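Carbohydrate-binding module family 14 protein (Pseudocercospora fuligena, PDB 4Z4A) probably binds chitin as a secreted fungal effector, being an Avr4 avirulence protein with a peritrophin-A type carbohydrate-binding domain. Local coordinates at residues B[27-32]-B[56-61]; B[34-37]-B[43-46]; B[45-50]-B[84-89]. All blocks are in the same frame, centred on the assembly; numbering follows the deposited sequence.

Contact 1: residues B[27-32]-B[56-61]. With EDO (1,2-ethanediol), chain P.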
loop_
_atom_site.group_PDB
_atom_site.type_symbol
_atom_site.label_atom_id
_atom_site.label_comp_id
_atom_site.label_asym_id
_atom_site.label_seq_id
_atom_site.Cartn_x
_atom_site.Cartn_y
_atom_site.Cartn_z
ATOM N N VAL B 27 -14.566 -11.856 -2.411
ATOM C CA VAL B 27 -13.384 -12.641 -2.228
ATOM C C VAL B 27 -12.310 -12.048 -3.118
ATOM O O VAL B 27 -12.608 -11.218 -3.992
ATOM C CB VAL B 27 -13.622 -14.132 -2.569
ATOM C CG1 VAL B 27 -14.678 -14.729 -1.644
ATOM C CG2 VAL B 27 -14.033 -14.302 -4.017
ATOM N N CYS B 28 -11.064 -12.431 -2.889
ATOM C CA CYS B 28 -9.969 -11.960 -3.742
ATOM C C CYS B 28 -9.945 -12.673 -5.069
ATOM O O CYS B 28 -10.070 -13.872 -5.103
ATOM C CB CYS B 28 -8.629 -12.153 -3.042
ATOM S SG CYS B 28 -8.551 -11.012 -1.660
ATOM N N PRO B 29 -9.747 -11.930 -6.182
ATOM C CA PRO B 29 -9.630 -12.638 -7.436
ATOM C C PRO B 29 -8.257 -13.323 -7.548
ATOM O O PRO B 29 -7.214 -12.674 -7.537
ATOM C CB PRO B 29 -9.845 -11.549 -8.484
ATOM C CG PRO B 29 -9.381 -10.285 -7.810
ATOM C CD PRO B 29 -9.832 -10.464 -6.372
ATOM N N ALA B 30 -8.276 -14.653 -7.686
ATOM C CA ALA B 30 -7.049 -15.423 -7.685
ATOM C C ALA B 30 -6.148 -15.093 -8.858
ATOM O O ALA B 30 -4.940 -15.265 -8.777
ATOM C CB ALA B 30 -7.366 -16.922 -7.716
ATOM N N ALA B 31 -6.734 -14.688 -9.982
ATOM C CA ALA B 31 -5.947 -14.417 -11.155
ATOM C C ALA B 31 -4.902 -13.349 -10.856
ATOM O O ALA B 31 -3.778 -13.420 -11.336
ATOM C CB ALA B 31 -6.818 -13.971 -12.285
ATOM N N ASP B 32 -5.279 -12.332 -10.083
ATOM C CA ASP B 32 -4.339 -11.252 -9.804
ATOM C C ASP B 32 -3.166 -11.715 -8.902
ATOM O O ASP B 32 -2.015 -11.309 -9.080
ATOM C CB ASP B 32 -5.034 -10.074 -9.139
ATOM C CG ASP B 32 -5.847 -9.218 -10.104
ATOM O OD1 ASP B 32 -5.517 -9.180 -11.311
ATOM O OD2 ASP B 32 -6.758 -8.506 -9.609
ATOM N N ILE B 56 -10.049 -1.921 -0.858
ATOM C CA ILE B 56 -9.775 -3.292 -0.552
ATOM C C ILE B 56 -8.356 -3.620 -1.044
ATOM O O ILE B 56 -7.997 -3.310 -2.199
ATOM C CB ILE B 56 -10.762 -4.219 -1.238
ATOM C CG1 ILE B 56 -12.170 -4.032 -0.626
ATOM C CG2 ILE B 56 -10.293 -5.683 -1.129
ATOM C CD1 ILE B 56 -13.236 -4.811 -1.361
ATOM N N GLN B 57 -7.555 -4.191 -0.145
ATOM C CA GLN B 57 -6.272 -4.783 -0.543
ATOM C C GLN B 57 -6.370 -6.271 -0.355
ATOM O O GLN B 57 -6.808 -6.745 0.729
ATOM C CB GLN B 57 -5.133 -4.240 0.282
ATOM C CG GLN B 57 -3.764 -4.805 -0.095
ATOM C CD GLN B 57 -2.643 -3.940 0.443
ATOM O OE1 GLN B 57 -2.889 -2.922 1.076
ATOM N NE2 GLN B 57 -1.419 -4.329 0.181
ATOM N N CYS B 58 -5.971 -7.017 -1.390
ATOM C CA CYS B 58 -5.820 -8.463 -1.311
ATOM C C CYS B 58 -4.374 -8.821 -1.036
ATOM O O CYS B 58 -3.465 -8.339 -1.687
ATOM C CB CYS B 58 -6.312 -9.144 -2.580
ATOM S SG CYS B 58 -8.107 -9.168 -2.602
ATOM N N SER B 59 -4.152 -9.615 0.006
ATOM C CA SER B 59 -2.821 -10.090 0.329
ATOM C C SER B 59 -2.715 -11.552 -0.063
ATOM O O SER B 59 -3.610 -12.329 0.219
ATOM C CB SER B 59 -2.528 -9.947 1.826
ATOM O OG SER B 59 -2.334 -8.589 2.206
ATOM N N PRO B 60 -1.613 -11.953 -0.695
ATOM C CA PRO B 60 -1.526 -13.411 -0.927
ATOM C C PRO B 60 -1.550 -14.195 0.379
ATOM O O PRO B 60 -1.012 -13.707 1.357
ATOM C CB PRO B 60 -0.146 -13.581 -1.555
ATOM C CG PRO B 60 0.127 -12.231 -2.191
ATOM C CD PRO B 60 -0.429 -11.249 -1.206
ATOM N N ALA B 61 -2.185 -15.373 0.363
ATOM C CA ALA B 61 -2.416 -16.109 1.632
ATOM C C ALA B 61 -1.101 -16.600 2.187
ATOM O O ALA B 61 -0.875 -16.641 3.409
ATOM C CB ALA B 61 -3.359 -17.260 1.410
HETATM C C1 EDO P . -11.906 -7.714 -4.537
HETATM O O1 EDO P . -12.950 -8.385 -3.830
HETATM C C2 EDO P . -12.562 -6.758 -5.520
HETATM O O2 EDO P . -12.487 -7.266 -6.864
#
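C28 and C58 illustrate how a single covalent link can make up nearly all of an interface. Their sulfurs are joined in a disulfide, and the C28 SG to C58 SG bond measures 2.1 Å. In both residues SG lies beside the backbone N and anti to the carbonyl carbon (chi1 -69° and -76°), which gives the two halves of the bridge nearly the same shape. The torsion about the S-S bond, -91°, is near the relaxed right angle, and the alpha carbons C28 CA and C58 CA are held 5.9 Å apart. I70 of strand 68-74 and I33 of helix 30-36 pack around this link, which forms the tight part of the contact. The solvent side is looser. P29, at the N-cap of helix 30-36, brings its CD only to 4.3 Å from C58 SG, while its O accepts the backbone N of D32 in the first turn. Beside P29, a 1,2-ethanediol, probably from the crystallisation liquor, donates from its O1 to V27 O at 2.9 Å. The chain leading into a short N-terminal helix, tied by a cystine to the middle strand of a three-stranded antiparallel sheet, belongs here to the disulfide-rich architecture of a family 14 carbohydrate-binding module.

Contact 2: residues B[34-37]-B[43-46]. With EDO (1,2-ethanediol), chain K.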
loop_
_atom_site.group_PDB
_atom_site.type_symbol
_atom_site.label_atom_id
_atom_site.label_comp_id
_atom_site.label_asym_id
_atom_site.label_seq_id
_atom_site.Cartn_x
_atom_site.Cartn_y
_atom_site.Cartn_z
ATOM N N LYS B 34 -2.065 -14.840 -8.665
ATOM C CA LYS B 34 -1.198 -15.750 -9.421
ATOM C C LYS B 34 -0.328 -15.043 -10.434
ATOM O O LYS B 34 0.808 -15.415 -10.630
ATOM C CB LYS B 34 -2.024 -16.820 -10.160
ATOM C CG LYS B 34 -2.788 -17.810 -9.307
ATOM C CD LYS B 34 -3.691 -18.612 -10.261
ATOM C CE LYS B 34 -3.946 -20.031 -9.824
ATOM N NZ LYS B 34 -5.106 -20.091 -8.897
ATOM N N THR B 35 -0.865 -14.023 -11.092
ATOM C CA THR B 35 -0.192 -13.380 -12.178
ATOM C C THR B 35 0.864 -12.379 -11.707
ATOM O O THR B 35 1.893 -12.238 -12.341
ATOM C CB THR B 35 -1.222 -12.667 -13.068
ATOM O OG1 THR B 35 -2.001 -13.664 -13.743
ATOM C CG2 THR B 35 -0.558 -11.853 -14.098
ATOM N N THR B 36 0.594 -11.697 -10.600
ATOM C CA THR B 36 1.454 -10.581 -10.103
ATOM C C THR B 36 2.186 -10.895 -8.811
ATOM O O THR B 36 3.190 -10.229 -8.515
ATOM C CB THR B 36 0.646 -9.262 -9.826
ATOM O OG1 THR B 36 -0.276 -9.426 -8.744
ATOM C CG2 THR B 36 -0.081 -8.793 -11.097
ATOM N N LYS B 37 1.640 -11.838 -8.024
ATOM C CA LYS B 37 2.094 -12.155 -6.671
ATOM C C LYS B 37 1.930 -10.917 -5.770
ATOM O O LYS B 37 2.538 -10.827 -4.694
ATOM C CB LYS B 37 3.541 -12.643 -6.648
ATOM C CG LYS B 37 3.734 -13.984 -7.320
ATOM C CD LYS B 37 5.148 -14.453 -7.020
ATOM C CE LYS B 37 5.351 -15.906 -7.402
ATOM N NZ LYS B 37 5.735 -15.914 -8.822
ATOM N N ASP B 43 -0.463 -3.298 -7.269
ATOM C CA ASP B 43 -1.150 -4.546 -7.487
ATOM C C ASP B 43 -2.116 -4.896 -6.368
ATOM O O ASP B 43 -1.822 -4.606 -5.210
ATOM C CB ASP B 43 -0.133 -5.672 -7.617
ATOM C CG ASP B 43 0.723 -5.595 -8.858
ATOM O OD1 ASP B 43 0.260 -5.079 -9.918
ATOM O OD2 ASP B 43 1.823 -6.151 -8.798
ATOM N N CYS B 44 -3.223 -5.568 -6.722
ATOM C CA CYS B 44 -4.096 -6.202 -5.740
ATOM C C CYS B 44 -4.764 -5.149 -4.840
ATOM O O CYS B 44 -5.095 -5.401 -3.679
ATOM C CB CYS B 44 -3.302 -7.228 -4.929
ATOM S SG CYS B 44 -2.524 -8.480 -5.977
ATOM N N LEU B 45 -5.002 -3.979 -5.442
ATOM C CA LEU B 45 -5.792 -2.924 -4.816
ATOM C C LEU B 45 -7.046 -2.677 -5.625
ATOM O O LEU B 45 -6.989 -2.553 -6.862
ATOM C CB LEU B 45 -4.971 -1.626 -4.709
ATOM C CG LEU B 45 -3.705 -1.652 -3.856
ATOM C CD1 LEU B 45 -2.924 -0.364 -3.949
ATOM C CD2 LEU B 45 -4.093 -1.921 -2.428
ATOM N N TYR B 46 -8.165 -2.502 -4.918
ATOM C CA TYR B 46 -9.488 -2.441 -5.551
ATOM C C TYR B 46 -10.360 -1.437 -4.809
ATOM O O TYR B 46 -10.157 -1.201 -3.637
ATOM C CB TYR B 46 -10.162 -3.822 -5.458
ATOM C CG TYR B 46 -9.302 -4.993 -5.905
ATOM C CD1 TYR B 46 -8.454 -5.641 -4.993
ATOM C CD2 TYR B 46 -9.279 -5.432 -7.222
ATOM C CE1 TYR B 46 -7.653 -6.699 -5.380
ATOM C CE2 TYR B 46 -8.465 -6.463 -7.609
ATOM C CZ TYR B 46 -7.657 -7.106 -6.675
ATOM O OH TYR B 46 -6.818 -8.132 -7.055
HETATM C C1 EDO K . -2.872 -6.277 -11.473
HETATM O O1 EDO K . -2.123 -5.084 -11.311
HETATM C C2 EDO K . -3.006 -6.948 -10.119
HETATM O O2 EDO K . -3.861 -6.249 -9.243
#
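The flat carboxylate of D43 turns one face to T36, whose CB lies over it, 3.5 Å from D43 OD2. The two side chains come from opposite directions. The polar partners meet the carboxylate at its oxygens: the backbone N of G40 bonds to OD2, and a 1,2-ethanediol, probably from the crystallisation liquor, donates from its O1 to D43 OD1 at 2.8 Å, approaching from somewhat above the plane on the T36 side. The two bonds would limit rotation of the carboxylate in this crystal, and T36 CB packs on it without a polar bond of its own. The setting is a small disulfide-closed loop in the peritrophin-A family domain, in which the C38-C44 bridge joins the chain just after helix 30-36 to the residue just before strand 45-48. K37 leaves the helix with a positive phi of 62°, turning the chain toward C38.

T36 faces this loop with its hydroxyl placed between the backbone N and the carbonyl carbon (chi1 66°). From there OG1 is taken up by near neighbours in sequence: it bonds to D32 O, one turn back in the helix, and also to the backbone N of C38. C44 SG stands 3.7 Å from T36 OG1, a packing contact. The methyl branch points elsewhere, with T36 CG2 lying 3.6 Å from C2 of the same diol. The diol thus spans both segments, and at its other end O2 takes the N-H of C44 in a nearly straight bond, C44 N to O2 2.7 Å and 163° at the hydrogen.

Contact 3: residues B[45-50]-B[84-89]; sequences LYPSPK and NKKWCD. With EDO (1,2-ethanediol), chain M; EDO (1,2-ethanediol), chain Q.
K86 reaches L45 through one bend in an otherwise extended chain: chi2 of -77° folds the side chain over, after which CD, CE and NZ run straight to the strand backbone. L45 has its CG beside the backbone N and anti to the carbonyl carbon, and with the rest of its side chain extended, CD1 ends near the backbone of K86. The ammonium donates to the carbonyl of L45, K86 NZ to L45 O measuring 2.9 Å. The approach is bent, with a C=O...N angle of 144° and the donor tilted 29° from the carbonyl plane. The methyl L45 CD1 rests against K86 O at 3.7 Å and K86 CB at 4.1 Å. Behind the nitrogen, K86 CD also rests against the carbonyl, 3.6 Å from L45 O.

The lysine has a second and stronger polar partner in D83, whose OD1 forms a salt bridge with NZ; the nitrogen is thus gripped by two partners, the D83 carboxylate and the L45 carbonyl. D83 and K86 both belong to the turn between strands 80-82 and 87-89, where K86 and W87 together face N82 in a G1 beta bulge. K86 takes the left-handed backbone conformation of the first bulge residue. The contact thus joins this hairpin to the outer strand 45-48 of the three-stranded sheet, two elements that characterise the chitin-binding fold of the family.

Two 1,2-ethanediols, probably from the crystallisation liquor, sit beside L45 CD1 and K86 O at the margin of the contact. One donates from its O2 to K85 O at 3.0 Å. The other accepts the N-H of C88, with C88 N to its O1 2.9 Å, and C88 itself is bridged by a disulfide to C75.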
loop_
_atom_site.group_PDB
_atom_site.type_symbol
_atom_site.label_atom_id
_atom_site.label_comp_id
_atom_site.label_asym_id
_atom_site.label_seq_id
_atom_site.Cartn_x
_atom_site.Cartn_y
_atom_site.Cartn_z
ATOM N N LEU B 45 -5.002 -3.979 -5.442
ATOM C CA LEU B 45 -5.792 -2.924 -4.816
ATOM C C LEU B 45 -7.046 -2.677 -5.625
ATOM O O LEU B 45 -6.989 -2.553 -6.862
ATOM C CB LEU B 45 -4.971 -1.626 -4.709
ATOM C CG LEU B 45 -3.705 -1.652 -3.856
ATOM C CD1 LEU B 45 -2.924 -0.364 -3.949
ATOM C CD2 LEU B 45 -4.093 -1.921 -2.428
ATOM N N TYR B 46 -8.165 -2.502 -4.918
ATOM C CA TYR B 46 -9.488 -2.441 -5.551
ATOM C C TYR B 46 -10.360 -1.437 -4.809
ATOM O O TYR B 46 -10.157 -1.201 -3.637
ATOM C CB TYR B 46 -10.162 -3.822 -5.458
ATOM C CG TYR B 46 -9.302 -4.993 -5.905
ATOM C CD1 TYR B 46 -8.454 -5.641 -4.993
ATOM C CD2 TYR B 46 -9.279 -5.432 -7.222
ATOM C CE1 TYR B 46 -7.653 -6.699 -5.380
ATOM C CE2 TYR B 46 -8.465 -6.463 -7.609
ATOM C CZ TYR B 46 -7.657 -7.106 -6.675
ATOM O OH TYR B 46 -6.818 -8.132 -7.055
ATOM N N PRO B 47 -11.350 -0.863 -5.493
ATOM C CA PRO B 47 -12.362 -0.080 -4.834
ATOM C C PRO B 47 -13.161 -0.974 -3.883
ATOM O O PRO B 47 -13.226 -2.187 -4.106
ATOM C CB PRO B 47 -13.250 0.428 -5.966
ATOM C CG PRO B 47 -12.786 -0.218 -7.203
ATOM C CD PRO B 47 -11.555 -0.990 -6.942
ATOM N N SER B 48 -13.698 -0.380 -2.842
ATOM C CA SER B 48 -14.664 -1.060 -1.997
ATOM C C SER B 48 -16.063 -0.782 -2.546
ATOM O O SER B 48 -16.447 0.381 -2.675
ATOM C CB SER B 48 -14.584 -0.563 -0.574
ATOM O OG SER B 48 -15.744 -0.925 0.142
ATOM N N PRO B 49 -16.833 -1.848 -2.859
ATOM C CA PRO B 49 -18.236 -1.614 -3.223
ATOM C C PRO B 49 -19.056 -1.080 -2.043
ATOM O O PRO B 49 -20.215 -0.742 -2.208
ATOM C CB PRO B 49 -18.747 -3.003 -3.658
ATOM C CG PRO B 49 -17.585 -3.930 -3.632
ATOM C CD PRO B 49 -16.527 -3.293 -2.765
ATOM N N LYS B 50 -18.461 -0.967 -0.866
ATOM C CA LYS B 50 -19.187 -0.548 0.315
ATOM C C LYS B 50 -18.966 0.901 0.774
ATOM O O LYS B 50 -19.786 1.449 1.498
ATOM C CB LYS B 50 -18.866 -1.566 1.407
ATOM C CG LYS B 50 -19.161 -1.196 2.845
ATOM C CD LYS B 50 -18.617 -2.275 3.781
ATOM C CE LYS B 50 -18.875 -3.694 3.266
ATOM N NZ LYS B 50 -18.136 -4.710 4.056
ATOM N N ASN B 84 -7.830 5.427 -10.388
ATOM C CA ASN B 84 -6.877 5.741 -11.456
ATOM C C ASN B 84 -5.425 5.634 -11.007
ATOM O O ASN B 84 -4.568 5.164 -11.752
ATOM C CB ASN B 84 -7.112 7.126 -12.044
ATOM C CG ASN B 84 -8.480 7.257 -12.673
ATOM O OD1 ASN B 84 -9.231 8.218 -12.411
ATOM N ND2 ASN B 84 -8.852 6.270 -13.409
ATOM N N LYS B 85 -5.182 6.070 -9.780
ATOM C CA LYS B 85 -3.842 6.091 -9.180
ATOM C C LYS B 85 -3.697 5.081 -8.088
ATOM O O LYS B 85 -2.611 5.003 -7.464
ATOM C CB LYS B 85 -3.577 7.531 -8.630
ATOM C CG LYS B 85 -3.198 8.484 -9.726
ATOM C CD LYS B 85 -2.928 9.895 -9.243
ATOM C CE LYS B 85 -2.581 10.829 -10.382
ATOM N NZ LYS B 85 -2.293 12.206 -9.887
ATOM N N LYS B 86 -4.762 4.333 -7.796
ATOM C CA LYS B 86 -4.891 3.306 -6.717
ATOM C C LYS B 86 -4.420 3.821 -5.347
ATOM O O LYS B 86 -3.542 3.242 -4.660
ATOM C CB LYS B 86 -4.090 2.049 -7.090
ATOM C CG LYS B 86 -4.628 1.401 -8.376
ATOM C CD LYS B 86 -5.894 0.627 -8.081
ATOM C CE LYS B 86 -6.444 -0.069 -9.342
ATOM N NZ LYS B 86 -7.690 -0.830 -9.066
ATOM N N TRP B 87 -4.925 4.996 -5.010
ATOM C CA TRP B 87 -4.622 5.548 -3.691
ATOM C C TRP B 87 -5.786 6.344 -3.149
ATOM O O TRP B 87 -6.729 6.715 -3.874
ATOM C CB TRP B 87 -3.347 6.407 -3.723
ATOM C CG TRP B 87 -3.327 7.675 -4.531
ATOM C CD1 TRP B 87 -4.365 8.219 -5.294
ATOM C CD2 TRP B 87 -2.266 8.648 -4.560
ATOM N NE1 TRP B 87 -3.953 9.414 -5.824
ATOM C CE2 TRP B 87 -2.690 9.707 -5.384
ATOM C CE3 TRP B 87 -0.976 8.719 -3.973
ATOM C CZ2 TRP B 87 -1.872 10.792 -5.694
ATOM C CZ3 TRP B 87 -0.163 9.861 -4.260
ATOM C CH2 TRP B 87 -0.618 10.854 -5.131
ATOM N N CYS B 88 -5.677 6.634 -1.864
ATOM C CA CYS B 88 -6.577 7.604 -1.180
ATOM C C CYS B 88 -6.166 9.017 -1.585
ATOM O O CYS B 88 -4.996 9.345 -1.592
ATOM C CB CYS B 88 -6.500 7.411 0.331
ATOM S SG CYS B 88 -7.072 5.791 0.857
ATOM N N ASP B 89 -7.125 9.862 -1.955
ATOM C CA ASP B 89 -6.787 11.120 -2.607
ATOM C C ASP B 89 -7.884 12.158 -2.257
ATOM O O ASP B 89 -8.918 11.837 -1.669
ATOM C CB ASP B 89 -6.623 10.871 -4.116
ATOM C CG ASP B 89 -5.884 11.967 -4.906
ATOM O OD1 ASP B 89 -5.379 12.981 -4.391
ATOM O OD2 ASP B 89 -5.692 11.759 -6.129
HETATM C C1 EDO M . -3.816 3.587 -0.185
HETATM O O1 EDO M . -3.746 5.008 -0.342
HETATM C C2 EDO M . -3.198 2.817 -1.370
HETATM O O2 EDO M . -2.103 2.011 -0.885
HETATM C C1 EDO Q . -0.637 2.789 -3.577
HETATM O O1 EDO Q . 0.307 1.716 -3.704
HETATM C C2 EDO Q . -0.276 3.963 -4.473
HETATM O O2 EDO Q . -0.516 3.647 -5.831
#

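Contacts 1 and 2, with centres about 7 Å apart, join the two ends of helix 30-36 to strand 54-60 and to the approach to its neighbour, strand 45-48. Y46 connects them: Y46 OH lies 2.6 Å from D32 OD2, a probable hydrogen bond to the helix, while Y46 N is 2.8 Å from I56 O across the strand pair. Contact 3 lies about 14 Å from each of the others, measured between centres. It begins on the residues where contact 2 ends, L45 and Y46, and carries strand 45-48 on to the second sheet. Contacts 1 and 3 both touch the second subunit. The diols at all three contacts are probably from crystallisation; which surface binds chitin is not settled by them.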